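Local coordinates for protein cytosolic phospholipase A2 delta (Homo sapiens, PDB 5IZ5) that hydrolyses the sn-2 ester bond of glycerophospholipids in a calcium-dependent manner, with a preference for linoleic acid at that position, at residues S450-A455 with P464-L469; T359-I364 with W369-L374; D48-L53 with T103-C108. The protein carries 3 engineered substitutions. One frame throughout, in Å; residues are numbered along the deposited sequence.

The three contacts fall into two parts of the enzyme. Interaction 3 comes first along the chain, in the N-terminal C2 domain, where it links strand 49-55 to the loop entering strand 106-114, in a four-stranded antiparallel sheet near the predicted calcium site. Interactions 2 and 1 follow in that order in the catalytic domain, their centres about 8 Å apart. They share a sheet, in which strands 360-363 and 463-471 are parallel neighbours, and helix 367-375 packs against both through Met371. The centre of interaction 3 lies about 48 Å from that of interaction 1 and about 52 Å from that of interaction 2: membrane association on calcium binding and lipid hydrolysis belong to different domains.

Interaction 1: residues S450-A455 with P464-L469; sequences SGQRAA and PLYLSL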
ATOM      1  N   SER B 450       6.299 -13.024   6.817  1.00 36.13           N
ATOM      2  CA  SER B 450       6.404 -14.283   6.078  1.00 36.97           C
ATOM      3  C   SER B 450       6.410 -15.499   7.010  1.00 36.17           C
ATOM      4  O   SER B 450       5.915 -16.554   6.642  1.00 38.61           O
ATOM      5  CB  SER B 450       7.663 -14.297   5.210  1.00 36.70           C
ATOM      6  OG  SER B 450       8.832 -14.217   5.996  1.00 37.00           O
ATOM      7  N   GLY B 451       6.971 -15.335   8.205  1.00 36.37           N
ATOM      8  CA  GLY B 451       6.992 -16.384   9.222  1.00 36.46           C
ATOM      9  C   GLY B 451       5.623 -16.778   9.748  1.00 38.52           C
ATOM     10  O   GLY B 451       5.466 -17.853  10.337  1.00 39.00           O
ATOM     11  N   GLN B 452       4.625 -15.921   9.518  1.00 37.97           N
ATOM     12  CA  GLN B 452       3.247 -16.206   9.913  1.00 37.82           C
ATOM     13  C   GLN B 452       2.584 -17.300   9.069  1.00 37.96           C
ATOM     14  O   GLN B 452       1.548 -17.829   9.456  1.00 35.86           O
ATOM     15  CB  GLN B 452       2.397 -14.930   9.864  1.00 38.54           C
ATOM     16  CG  GLN B 452       2.872 -13.847  10.822  1.00 38.21           C
ATOM     17  CD  GLN B 452       1.926 -12.665  10.914  1.00 38.24           C
ATOM     18  OE1 GLN B 452       0.839 -12.660  10.332  1.00 37.21           O
ATOM     19  NE2 GLN B 452       2.339 -11.648  11.650  1.00 38.31           N
ATOM     20  N   ARG B 453       3.174 -17.640   7.923  1.00 38.13           N
ATOM     21  CA  ARG B 453       2.698 -18.777   7.132  1.00 37.79           C
ATOM     22  C   ARG B 453       2.693 -20.086   7.931  1.00 37.57           C
ATOM     23  O   ARG B 453       1.850 -20.948   7.693  1.00 37.82           O
ATOM     24  CB  ARG B 453       3.525 -18.938   5.852  1.00 37.89           C
ATOM     25  CG  ARG B 453       3.238 -17.850   4.826  1.00 38.49           C
ATOM     26  CD  ARG B 453       3.745 -18.203   3.439  1.00 38.21           C
ATOM     27  NE  ARG B 453       5.205 -18.210   3.371  1.00 37.69           N
ATOM     28  CZ  ARG B 453       5.969 -17.194   2.966  1.00 38.20           C
ATOM     29  NH1 ARG B 453       5.438 -16.032   2.588  1.00 36.88           N
ATOM     30  NH2 ARG B 453       7.291 -17.346   2.946  1.00 38.32           N
ATOM     31  N   ALA B 454       3.616 -20.223   8.882  1.00 37.85           N
ATOM     32  CA  ALA B 454       3.663 -21.405   9.740  1.00 39.61           C
ATOM     33  C   ALA B 454       2.389 -21.544  10.575  1.00 39.80           C
ATOM     34  O   ALA B 454       1.933 -22.655  10.825  1.00 40.57           O
ATOM     35  CB  ALA B 454       4.893 -21.371  10.638  1.00 37.85           C
ATOM     36  N   ALA B 455       1.803 -20.416  10.974  1.00 40.09           N
ATOM     37  CA  ALA B 455       0.533 -20.407  11.713  1.00 38.68           C
ATOM     38  C   ALA B 455      -0.669 -20.858  10.883  1.00 38.93           C
ATOM     39  O   ALA B 455      -1.761 -21.047  11.424  1.00 39.33           O
ATOM     40  CB  ALA B 455       0.270 -19.021  12.272  1.00 38.53           C
ATOM     41  N   PRO B 464      -4.765 -13.976   8.675  1.00 37.77           N
ATOM     42  CA  PRO B 464      -4.716 -12.588   9.122  1.00 37.69           C
ATOM     43  C   PRO B 464      -4.517 -11.610   7.965  1.00 37.67           C
ATOM     44  O   PRO B 464      -3.671 -11.833   7.096  1.00 38.97           O
ATOM     45  CB  PRO B 464      -3.510 -12.573  10.052  1.00 37.75           C
ATOM     46  CG  PRO B 464      -2.594 -13.587   9.476  1.00 37.10           C
ATOM     47  CD  PRO B 464      -3.450 -14.625   8.797  1.00 38.22           C
ATOM     48  N   LEU B 465      -5.300 -10.537   7.963  1.00 37.69           N
ATOM     49  CA  LEU B 465      -5.257  -9.525   6.912  1.00 36.19           C
ATOM     50  C   LEU B 465      -5.038  -8.142   7.534  1.00 37.90           C
ATOM     51  O   LEU B 465      -5.865  -7.659   8.312  1.00 37.83           O
ATOM     52  CB  LEU B 465      -6.555  -9.557   6.108  1.00 36.88           C
ATOM     53  CG  LEU B 465      -6.786 -10.873   5.341  1.00 36.79           C
ATOM     54  CD1 LEU B 465      -8.257 -11.095   5.024  1.00 36.69           C
ATOM     55  CD2 LEU B 465      -5.952 -10.915   4.068  1.00 36.01           C
ATOM     56  N   TYR B 466      -3.913  -7.519   7.201  1.00 36.77           N
ATOM     57  CA  TYR B 466      -3.549  -6.222   7.749  1.00 35.73           C
ATOM     58  C   TYR B 466      -3.678  -5.188   6.630  1.00 37.43           C
ATOM     59  O   TYR B 466      -3.224  -5.434   5.502  1.00 37.73           O
ATOM     60  CB  TYR B 466      -2.109  -6.231   8.264  1.00 35.74           C
ATOM     61  CG  TYR B 466      -1.693  -7.403   9.151  1.00 35.44           C
ATOM     62  CD1 TYR B 466      -1.543  -7.244  10.526  1.00 35.21           C
ATOM     63  CD2 TYR B 466      -1.391  -8.650   8.605  1.00 36.13           C
ATOM     64  CE1 TYR B 466      -1.132  -8.290  11.342  1.00 36.78           C
ATOM     65  CE2 TYR B 466      -0.983  -9.710   9.416  1.00 36.84           C
ATOM     66  CZ  TYR B 466      -0.851  -9.525  10.782  1.00 36.50           C
ATOM     67  OH  TYR B 466      -0.435 -10.558  11.603  1.00 35.55           O
ATOM     68  N   LEU B 467      -4.279  -4.034   6.929  1.00 37.95           N
ATOM     69  CA  LEU B 467      -4.544  -3.024   5.883  1.00 40.28           C
ATOM     70  C   LEU B 467      -3.793  -1.708   6.072  1.00 38.11           C
ATOM     71  O   LEU B 467      -3.531  -1.267   7.199  1.00 35.91           O
ATOM     72  CB  LEU B 467      -6.041  -2.712   5.775  1.00 43.45           C
ATOM     73  CG  LEU B 467      -6.937  -3.248   4.648  1.00 46.20           C
ATOM     74  CD1 LEU B 467      -6.297  -4.280   3.740  1.00 49.22           C
ATOM     75  CD2 LEU B 467      -8.222  -3.791   5.247  1.00 47.86           C
ATOM     76  N   SER B 468      -3.453  -1.099   4.937  1.00 38.06           N
ATOM     77  CA  SER B 468      -2.938   0.256   4.883  1.00 39.04           C
ATOM     78  C   SER B 468      -3.417   0.951   3.615  1.00 38.92           C
ATOM     79  O   SER B 468      -3.876   0.306   2.686  1.00 40.37           O
ATOM     80  CB  SER B 468      -1.418   0.218   4.876  1.00 40.17           C
ATOM     81  OG  SER B 468      -0.967  -0.297   3.641  1.00 41.73           O
ATOM     82  N   LEU B 469      -3.284   2.270   3.574  1.00 39.93           N
ATOM     83  CA  LEU B 469      -3.645   3.074   2.402  1.00 40.47           C
ATOM     84  C   LEU B 469      -2.401   3.624   1.736  1.00 38.90           C
ATOM     85  O   LEU B 469      -1.534   4.154   2.424  1.00 38.53           O
ATOM     86  CB  LEU B 469      -4.527   4.260   2.825  1.00 42.71           C
ATOM     87  CG  LEU B 469      -5.987   3.956   3.221  1.00 44.47           C
ATOM     88  CD1 LEU B 469      -6.685   5.180   3.801  1.00 46.12           C
ATOM     89  CD2 LEU B 469      -6.768   3.416   2.031  1.00 43.97           C
TER
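Gln452 and Tyr466 bring their polar ends together across this contact, the amide and the phenol approaching from opposite directions. Along 450-455, Ser450 lies within a 3-10 turn already under way, and its O accepts a hydrogen bond from Arg453 N, 3.2 Å. The OG of Ser450 is held by Glu521. Gln452, next round the turn after Gly451, aims its CB at the strand and carries the contact. Its CG lies anti to the carbonyl carbon (chi1 -62°), and the chain then runs extended, which carries the amide to the phenol although the nearest CA atoms, those of Gln452 and Pro464, are 8.8 Å apart. Tyr466 OH donates a hydrogen bond of 2.8 Å to Gln452 OE1. The donor lies in the carbonyl plane on a lone pair, at a C=O...O angle of 101°, and the amide is turned 51° from the ring. Gln452 OE1 also rests 3.7 Å from Pro464 CG, two residues before the tyrosine and on the same side of the strand. Strand 463-471 belongs to the central mixed sheet of the phospholipase catalytic domain, parallel to strand 360-363, and Tyr466 lies about 10 Å, side chain to side chain, from the nucleophile Ser365. Its ring stacks with Trp531 and also touches Met371 of helix 367-375, so the hydroxyl bonded to Gln452 is the polar end of an otherwise packed, buried side chain. Arg453 turns elsewhere: its guanidinium lies with one face over Ser450 O, 3.7 Å above the plane, and NH1 makes a salt bridge with Glu504. Beyond it the turn runs on, with a weak bond from Ala455 N to Gln452 O.

Interaction 2: residues T359-I364 with W369-L374; sequences TYFSGI and WTMAHL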
ATOM      1  N   THR B 359     -12.674 -17.987   9.548  1.00 39.82           N
ATOM      2  CA  THR B 359     -11.760 -18.163   8.418  1.00 42.07           C
ATOM      3  C   THR B 359     -10.800 -16.976   8.262  1.00 42.27           C
ATOM      4  O   THR B 359      -9.593 -17.170   8.097  1.00 42.13           O
ATOM      5  CB  THR B 359     -12.534 -18.393   7.104  1.00 43.34           C
ATOM      6  OG1 THR B 359     -13.227 -19.643   7.182  1.00 43.55           O
ATOM      7  CG2 THR B 359     -11.595 -18.429   5.898  1.00 44.55           C
ATOM      8  N   TYR B 360     -11.339 -15.757   8.329  1.00 41.40           N
ATOM      9  CA  TYR B 360     -10.558 -14.541   8.093  1.00 39.19           C
ATOM     10  C   TYR B 360     -10.513 -13.625   9.311  1.00 40.38           C
ATOM     11  O   TYR B 360     -11.474 -13.534  10.074  1.00 42.31           O
ATOM     12  CB  TYR B 360     -11.151 -13.771   6.926  1.00 39.11           C
ATOM     13  CG  TYR B 360     -11.015 -14.454   5.584  1.00 37.43           C
ATOM     14  CD1 TYR B 360      -9.766 -14.674   5.020  1.00 37.22           C
ATOM     15  CD2 TYR B 360     -12.138 -14.851   4.867  1.00 37.10           C
ATOM     16  CE1 TYR B 360      -9.635 -15.285   3.785  1.00 37.80           C
ATOM     17  CE2 TYR B 360     -12.020 -15.459   3.630  1.00 36.83           C
ATOM     18  CZ  TYR B 360     -10.768 -15.678   3.092  1.00 37.12           C
ATOM     19  OH  TYR B 360     -10.635 -16.266   1.855  1.00 37.36           O
ATOM     20  N   PHE B 361      -9.392 -12.928   9.474  1.00 39.35           N
ATOM     21  CA  PHE B 361      -9.172 -12.051  10.623  1.00 38.48           C
ATOM     22  C   PHE B 361      -8.469 -10.787  10.114  1.00 39.08           C
ATOM     23  O   PHE B 361      -7.269 -10.805   9.848  1.00 37.24           O
ATOM     24  CB  PHE B 361      -8.358 -12.821  11.676  1.00 37.63           C
ATOM     25  CG  PHE B 361      -8.078 -12.069  12.960  1.00 37.38           C
ATOM     26  CD1 PHE B 361      -8.616 -10.811  13.227  1.00 37.63           C
ATOM     27  CD2 PHE B 361      -7.269 -12.654  13.925  1.00 36.29           C
ATOM     28  CE1 PHE B 361      -8.324 -10.158  14.415  1.00 36.16           C
ATOM     29  CE2 PHE B 361      -6.984 -12.009  15.114  1.00 36.74           C
ATOM     30  CZ  PHE B 361      -7.513 -10.757  15.361  1.00 36.31           C
ATOM     31  N   SER B 362      -9.238  -9.708   9.944  1.00 38.39           N
ATOM     32  CA  SER B 362      -8.712  -8.438   9.435  1.00 39.25           C
ATOM     33  C   SER B 362      -8.602  -7.383  10.533  1.00 39.34           C
ATOM     34  O   SER B 362      -9.390  -7.362  11.493  1.00 37.89           O
ATOM     35  CB  SER B 362      -9.569  -7.895   8.287  1.00 40.80           C
ATOM     36  OG  SER B 362     -10.793  -7.366   8.761  1.00 41.61           O
ATOM     37  N   GLY B 363      -7.613  -6.507  10.378  1.00 37.65           N
ATOM     38  CA  GLY B 363      -7.375  -5.438  11.339  1.00 37.84           C
ATOM     39  C   GLY B 363      -6.571  -4.284  10.767  1.00 39.04           C
ATOM     40  O   GLY B 363      -5.911  -4.411   9.716  1.00 36.94           O
ATOM     41  N   ILE B 364      -6.651  -3.155  11.470  1.00 37.83           N
ATOM     42  CA  ILE B 364      -5.884  -1.947  11.160  1.00 38.12           C
ATOM     43  C   ILE B 364      -5.343  -1.348  12.448  1.00 37.73           C
ATOM     44  O   ILE B 364      -5.839  -1.655  13.543  1.00 38.70           O
ATOM     45  CB  ILE B 364      -6.747  -0.875  10.467  1.00 38.09           C
ATOM     46  CG1 ILE B 364      -8.041  -0.625  11.261  1.00 39.13           C
ATOM     47  CG2 ILE B 364      -7.075  -1.298   9.043  1.00 38.38           C
ATOM     48  CD1 ILE B 364      -8.761   0.646  10.876  1.00 39.16           C
ATOM     49  N   TRP B 369      -1.324  -4.950  16.308  1.00 35.30           N
ATOM     50  CA  TRP B 369      -0.354  -5.307  17.342  1.00 36.71           C
ATOM     51  C   TRP B 369      -0.735  -6.629  17.995  1.00 37.87           C
ATOM     52  O   TRP B 369       0.127  -7.469  18.260  1.00 39.25           O
ATOM     53  CB  TRP B 369      -0.240  -4.227  18.426  1.00 36.88           C
ATOM     54  CG  TRP B 369       0.031  -2.840  17.909  1.00 37.05           C
ATOM     55  CD1 TRP B 369       0.451  -2.491  16.656  1.00 37.07           C
ATOM     56  CD2 TRP B 369      -0.077  -1.622  18.650  1.00 38.37           C
ATOM     57  NE1 TRP B 369       0.580  -1.127  16.560  1.00 37.42           N
ATOM     58  CE2 TRP B 369       0.271  -0.571  17.774  1.00 37.97           C
ATOM     59  CE3 TRP B 369      -0.452  -1.317  19.973  1.00 38.26           C
ATOM     60  CZ2 TRP B 369       0.266   0.766  18.176  1.00 38.81           C
ATOM     61  CZ3 TRP B 369      -0.461   0.013  20.372  1.00 39.01           C
ATOM     62  CH2 TRP B 369      -0.104   1.041  19.475  1.00 38.76           C
ATOM     63  N   THR B 370      -2.027  -6.796  18.271  1.00 38.09           N
ATOM     64  CA  THR B 370      -2.547  -8.044  18.819  1.00 39.22           C
ATOM     65  C   THR B 370      -2.297  -9.171  17.824  1.00 37.95           C
ATOM     66  O   THR B 370      -1.766 -10.228  18.184  1.00 36.28           O
ATOM     67  CB  THR B 370      -4.059  -7.945  19.085  1.00 41.18           C
ATOM     68  OG1 THR B 370      -4.325  -6.807  19.909  1.00 42.39           O
ATOM     69  CG2 THR B 370      -4.587  -9.199  19.784  1.00 41.38           C
ATOM     70  N   MET B 371      -2.665  -8.914  16.572  1.00 36.09           N
ATOM     71  CA  MET B 371      -2.526  -9.890  15.505  1.00 37.72           C
ATOM     72  C   MET B 371      -1.073 -10.317  15.336  1.00 39.06           C
ATOM     73  O   MET B 371      -0.771 -11.509  15.294  1.00 38.10           O
ATOM     74  CB  MET B 371      -3.064  -9.322  14.186  1.00 37.84           C
ATOM     75  CG  MET B 371      -4.563  -9.082  14.203  1.00 37.32           C
ATOM     76  SD  MET B 371      -5.137  -8.066  12.835  1.00 37.09           S
ATOM     77  CE  MET B 371      -4.810  -9.159  11.451  1.00 39.12           C
ATOM     78  N   ALA B 372      -0.175  -9.344  15.263  1.00 40.32           N
ATOM     79  CA  ALA B 372       1.238  -9.628  15.041  1.00 40.17           C
ATOM     80  C   ALA B 372       1.833 -10.458  16.173  1.00 40.82           C
ATOM     81  O   ALA B 372       2.543 -11.433  15.933  1.00 40.66           O
ATOM     82  CB  ALA B 372       2.016  -8.336  14.877  1.00 40.77           C
ATOM     83  N   HIS B 373       1.546 -10.076  17.409  1.00 41.13           N
ATOM     84  CA  HIS B 373       2.050 -10.831  18.546  1.00 41.52           C
ATOM     85  C   HIS B 373       1.560 -12.284  18.518  1.00 39.84           C
ATOM     86  O   HIS B 373       2.348 -13.218  18.683  1.00 38.22           O
ATOM     87  CB  HIS B 373       1.638 -10.184  19.864  1.00 43.19           C
ATOM     88  CG  HIS B 373       2.112 -10.939  21.066  1.00 45.48           C
ATOM     89  ND1 HIS B 373       1.280 -11.284  22.109  1.00 48.77           N
ATOM     90  CD2 HIS B 373       3.330 -11.443  21.375  1.00 46.07           C
ATOM     91  CE1 HIS B 373       1.970 -11.953  23.017  1.00 48.57           C
ATOM     92  NE2 HIS B 373       3.217 -12.062  22.596  1.00 47.49           N
ATOM     93  N   LEU B 374       0.263 -12.467  18.311  1.00 38.12           N
ATOM     94  CA  LEU B 374      -0.324 -13.803  18.336  1.00 39.31           C
ATOM     95  C   LEU B 374       0.196 -14.687  17.214  1.00 38.95           C
ATOM     96  O   LEU B 374       0.569 -15.838  17.454  1.00 39.73           O
ATOM     97  CB  LEU B 374      -1.847 -13.731  18.265  1.00 38.99           C
ATOM     98  CG  LEU B 374      -2.531 -13.171  19.516  1.00 41.60           C
ATOM     99  CD1 LEU B 374      -4.019 -13.008  19.258  1.00 41.23           C
ATOM    100  CD2 LEU B 374      -2.288 -14.051  20.738  1.00 41.21           C
TER
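Met371 reaches from the helix onto the strand and supplies nearly all of the helix's side of the contact, its thioether lying across Phe361 and Gly363. The dense part is the Phe361 ring. Met371 CG sits over one face, 3.6 Å above the plane and offset toward the rim, with CZ of Phe361 its nearest ring atom at 3.6 Å. The CG to centroid distance is 4.0 Å, a CH-pi contact, and SD follows over the same face at 4.5 Å from the centroid, a Met-aromatic contact. Phe361 presents this face because its CG stands anti to the backbone N (chi1 -178°), while the methionine chain bends at its last torsion (chi3 67°) and folds CE onto the backbone, 3.4 Å from Phe361 O. The arrangement is that of a nucleophile elbow: strand 360-363 ends in a sharp turn bearing Ser365, the active-site serine, and helix 367-375 runs back over the strand, the two axes 131° apart and 9.4 Å at closest approach. Gly363, just before the turn, fits tightly: Met371 SD lies 3.8 Å from its CA, on the side where a beta carbon would collide with the sulfur. An alanine in place of Met371 would remove the CG, SD and CE contacts, and would probably strip this cover from the Phe361 ring and open a gap between helix and strand at Gly363. The helix's remaining side chains meet the strand far more loosely. Thr370 and Leu374 point their CB atoms toward it without touching it, Leu374 packing on Leu346 and Thr370 OG1 bonding to Met339 O, both of helix 335-351. On the partly exposed side, His373 ND1 is hydrogen-bonded to Tyr343 OH and its ring stacks with Tyr391. Ser362 points away from the helix, its OG bonded to Ser659.

Interaction 3: residues D48-L53 with T103-C108; sequences DPYVIL and TEDDIC
This contact belongs to the predicted calcium-binding end of the C2 domain, and it ties strand 49-55 to the loop leading into strand 106-114, across strand 91-98 between them. Tyr50 OH donates a 2.7 Å hydrogen bond to Asp105 OD1, which receives it on its anti lone pair, the one facing away from OD2. OD1 stands at the edge of the Tyr50 ring, close to its plane and 3.3 Å from CE2. The two side chains cross at about a right angle, with ring and carboxylate planes 64° apart. Tyr50 has its CG between the backbone N and the carbonyl carbon (chi1 59°), which swings the ring off the strand so that the hydroxyl can meet the loop. Asp105 OD2 is bonded by the backbone N of Asp100, and the Tyr50 ring makes a cation-pi contact with Lys64. Asp48 and Asp106 of the same segments, with Asp98 and Asp100 nearby, are predicted calcium ligands. Gripped at both oxygens, the Asp105 carboxylate is probably restrained in rotation, and the two donors probably offset the repulsion of its acidic neighbours, consistent with a second-shell role in shaping this loop.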
ATOM      1  N   ASP B  48      11.462  31.881 -26.262  1.00 83.38           N
ATOM      2  CA  ASP B  48      12.362  31.055 -27.059  1.00 82.48           C
ATOM      3  C   ASP B  48      11.854  29.613 -26.988  1.00 79.62           C
ATOM      4  O   ASP B  48      12.387  28.801 -26.229  1.00 76.84           O
ATOM      5  CB  ASP B  48      13.783  31.151 -26.505  1.00 82.90           C
ATOM      6  CG  ASP B  48      14.318  32.573 -26.520  1.00 82.84           C
ATOM      7  OD1 ASP B  48      14.231  33.252 -27.572  1.00 81.93           O
ATOM      8  OD2 ASP B  48      14.821  33.013 -25.469  1.00 82.23           O
ATOM      9  N   PRO B  49      10.812  29.287 -27.776  1.00 78.23           N
ATOM     10  CA  PRO B  49      10.067  28.072 -27.486  1.00 78.18           C
ATOM     11  C   PRO B  49      10.576  26.803 -28.174  1.00 74.59           C
ATOM     12  O   PRO B  49      11.011  26.843 -29.328  1.00 73.31           O
ATOM     13  CB  PRO B  49       8.663  28.413 -27.985  1.00 79.13           C
ATOM     14  CG  PRO B  49       8.879  29.400 -29.088  1.00 79.63           C
ATOM     15  CD  PRO B  49      10.265  29.974 -28.958  1.00 78.87           C
ATOM     16  N   TYR B  50      10.522  25.695 -27.437  1.00 70.18           N
ATOM     17  CA  TYR B  50      10.712  24.354 -27.989  1.00 68.04           C
ATOM     18  C   TYR B  50       9.634  23.430 -27.430  1.00 66.68           C
ATOM     19  O   TYR B  50       9.092  23.685 -26.348  1.00 61.88           O
ATOM     20  CB  TYR B  50      12.103  23.810 -27.656  1.00 66.63           C
ATOM     21  CG  TYR B  50      12.415  23.724 -26.179  1.00 67.05           C
ATOM     22  CD1 TYR B  50      12.164  22.555 -25.463  1.00 66.37           C
ATOM     23  CD2 TYR B  50      12.973  24.807 -25.498  1.00 66.93           C
ATOM     24  CE1 TYR B  50      12.456  22.470 -24.114  1.00 66.37           C
ATOM     25  CE2 TYR B  50      13.265  24.730 -24.146  1.00 65.69           C
ATOM     26  CZ  TYR B  50      13.007  23.559 -23.462  1.00 64.71           C
ATOM     27  OH  TYR B  50      13.289  23.466 -22.125  1.00 62.89           O
ATOM     28  N   VAL B  51       9.325  22.363 -28.165  1.00 65.33           N
ATOM     29  CA  VAL B  51       8.322  21.396 -27.727  1.00 64.46           C
ATOM     30  C   VAL B  51       8.983  20.111 -27.242  1.00 62.84           C
ATOM     31  O   VAL B  51       9.914  19.598 -27.862  1.00 62.38           O
ATOM     32  CB  VAL B  51       7.317  21.053 -28.847  1.00 66.09           C
ATOM     33  CG1 VAL B  51       6.238  20.109 -28.329  1.00 66.60           C
ATOM     34  CG2 VAL B  51       6.683  22.321 -29.398  1.00 65.80           C
ATOM     35  N   ILE B  52       8.483  19.600 -26.124  1.00 61.70           N
ATOM     36  CA  ILE B  52       8.889  18.304 -25.608  1.00 62.36           C
ATOM     37  C   ILE B  52       7.745  17.321 -25.845  1.00 61.06           C
ATOM     38  O   ILE B  52       6.581  17.670 -25.639  1.00 59.99           O
ATOM     39  CB  ILE B  52       9.264  18.408 -24.113  1.00 63.36           C
ATOM     40  CG1 ILE B  52      10.574  19.211 -23.995  1.00 65.40           C
ATOM     41  CG2 ILE B  52       9.392  17.033 -23.468  1.00 63.59           C
ATOM     42  CD1 ILE B  52      11.337  19.091 -22.688  1.00 68.48           C
ATOM     43  N   LEU B  53       8.082  16.115 -26.305  1.00 59.60           N
ATOM     44  CA  LEU B  53       7.119  15.022 -26.408  1.00 58.53           C
ATOM     45  C   LEU B  53       7.544  13.880 -25.501  1.00 56.82           C
ATOM     46  O   LEU B  53       8.680  13.399 -25.575  1.00 55.75           O
ATOM     47  CB  LEU B  53       7.009  14.489 -27.834  1.00 58.49           C
ATOM     48  CG  LEU B  53       6.760  15.470 -28.975  1.00 62.15           C
ATOM     49  CD1 LEU B  53       6.579  14.695 -30.270  1.00 63.88           C
ATOM     50  CD2 LEU B  53       5.546  16.344 -28.713  1.00 64.18           C
ATOM     51  N   THR B 103      18.102  30.498 -15.978  1.00 65.29           N
ATOM     52  CA  THR B 103      17.168  29.810 -15.089  1.00 65.80           C
ATOM     53  C   THR B 103      16.562  28.597 -15.768  1.00 67.62           C
ATOM     54  O   THR B 103      16.556  28.495 -17.002  1.00 66.91           O
ATOM     55  CB  THR B 103      16.019  30.735 -14.648  1.00 64.36           C
ATOM     56  OG1 THR B 103      15.525  31.455 -15.782  1.00 61.34           O
ATOM     57  CG2 THR B 103      16.496  31.719 -13.585  1.00 64.66           C
ATOM     58  N   GLU B 104      16.039  27.686 -14.952  1.00 69.14           N
ATOM     59  CA  GLU B 104      15.310  26.538 -15.466  1.00 69.54           C
ATOM     60  C   GLU B 104      14.131  27.049 -16.287  1.00 66.61           C
ATOM     61  O   GLU B 104      13.463  28.015 -15.914  1.00 62.94           O
ATOM     62  CB  GLU B 104      14.847  25.611 -14.338  1.00 71.76           C
ATOM     63  CG  GLU B 104      15.996  24.874 -13.657  1.00 74.45           C
ATOM     64  CD  GLU B 104      15.536  23.840 -12.641  1.00 77.12           C
ATOM     65  OE1 GLU B 104      16.406  23.095 -12.141  1.00 77.62           O
ATOM     66  OE2 GLU B 104      14.323  23.774 -12.331  1.00 76.84           O
ATOM     67  N   ASP B 105      13.912  26.405 -17.424  1.00 65.75           N
ATOM     68  CA  ASP B 105      12.970  26.892 -18.429  1.00 67.64           C
ATOM     69  C   ASP B 105      11.531  26.835 -17.939  1.00 69.42           C
ATOM     70  O   ASP B 105      11.108  25.836 -17.363  1.00 67.49           O
ATOM     71  CB  ASP B 105      13.128  26.078 -19.711  1.00 67.27           C
ATOM     72  CG  ASP B 105      14.492  26.254 -20.346  1.00 67.81           C
ATOM     73  OD1 ASP B 105      14.810  25.510 -21.295  1.00 69.32           O
ATOM     74  OD2 ASP B 105      15.256  27.139 -19.896  1.00 67.10           O
ATOM     75  N   ASP B 106      10.794  27.922 -18.154  1.00 73.11           N
ATOM     76  CA  ASP B 106       9.386  27.976 -17.786  1.00 76.38           C
ATOM     77  C   ASP B 106       8.539  27.291 -18.843  1.00 75.46           C
ATOM     78  O   ASP B 106       8.817  27.380 -20.042  1.00 72.81           O
ATOM     79  CB  ASP B 106       8.906  29.419 -17.618  1.00 78.99           C
ATOM     80  CG  ASP B 106       9.396  30.059 -16.335  1.00 82.93           C
ATOM     81  OD1 ASP B 106       9.236  31.290 -16.209  1.00 89.28           O
ATOM     82  OD2 ASP B 106       9.929  29.347 -15.453  1.00 86.43           O
ATOM     83  N   ILE B 107       7.507  26.598 -18.378  1.00 74.88           N
ATOM     84  CA  ILE B 107       6.538  25.963 -19.257  1.00 75.09           C
ATOM     85  C   ILE B 107       5.486  26.996 -19.650  1.00 75.34           C
ATOM     86  O   ILE B 107       4.963  27.706 -18.794  1.00 75.31           O
ATOM     87  CB  ILE B 107       5.898  24.727 -18.578  1.00 72.29           C
ATOM     88  CG1 ILE B 107       5.194  23.852 -19.612  1.00 71.08           C
ATOM     89  CG2 ILE B 107       4.939  25.122 -17.455  1.00 72.50           C
ATOM     90  CD1 ILE B 107       4.938  22.446 -19.124  1.00 71.49           C
ATOM     91  N   CYS B 108       5.208  27.113 -20.946  1.00 77.67           N
ATOM     92  CA  CYS B 108       4.151  28.015 -21.413  1.00 80.12           C
ATOM     93  C   CYS B 108       2.947  27.289 -22.006  1.00 80.54           C
ATOM     94  O   CYS B 108       1.951  27.928 -22.331  1.00 80.93           O
ATOM     95  CB  CYS B 108       4.698  29.047 -22.411  1.00 82.98           C
ATOM     96  SG  CYS B 108       5.902  28.448 -23.617  1.00 89.43           S
TER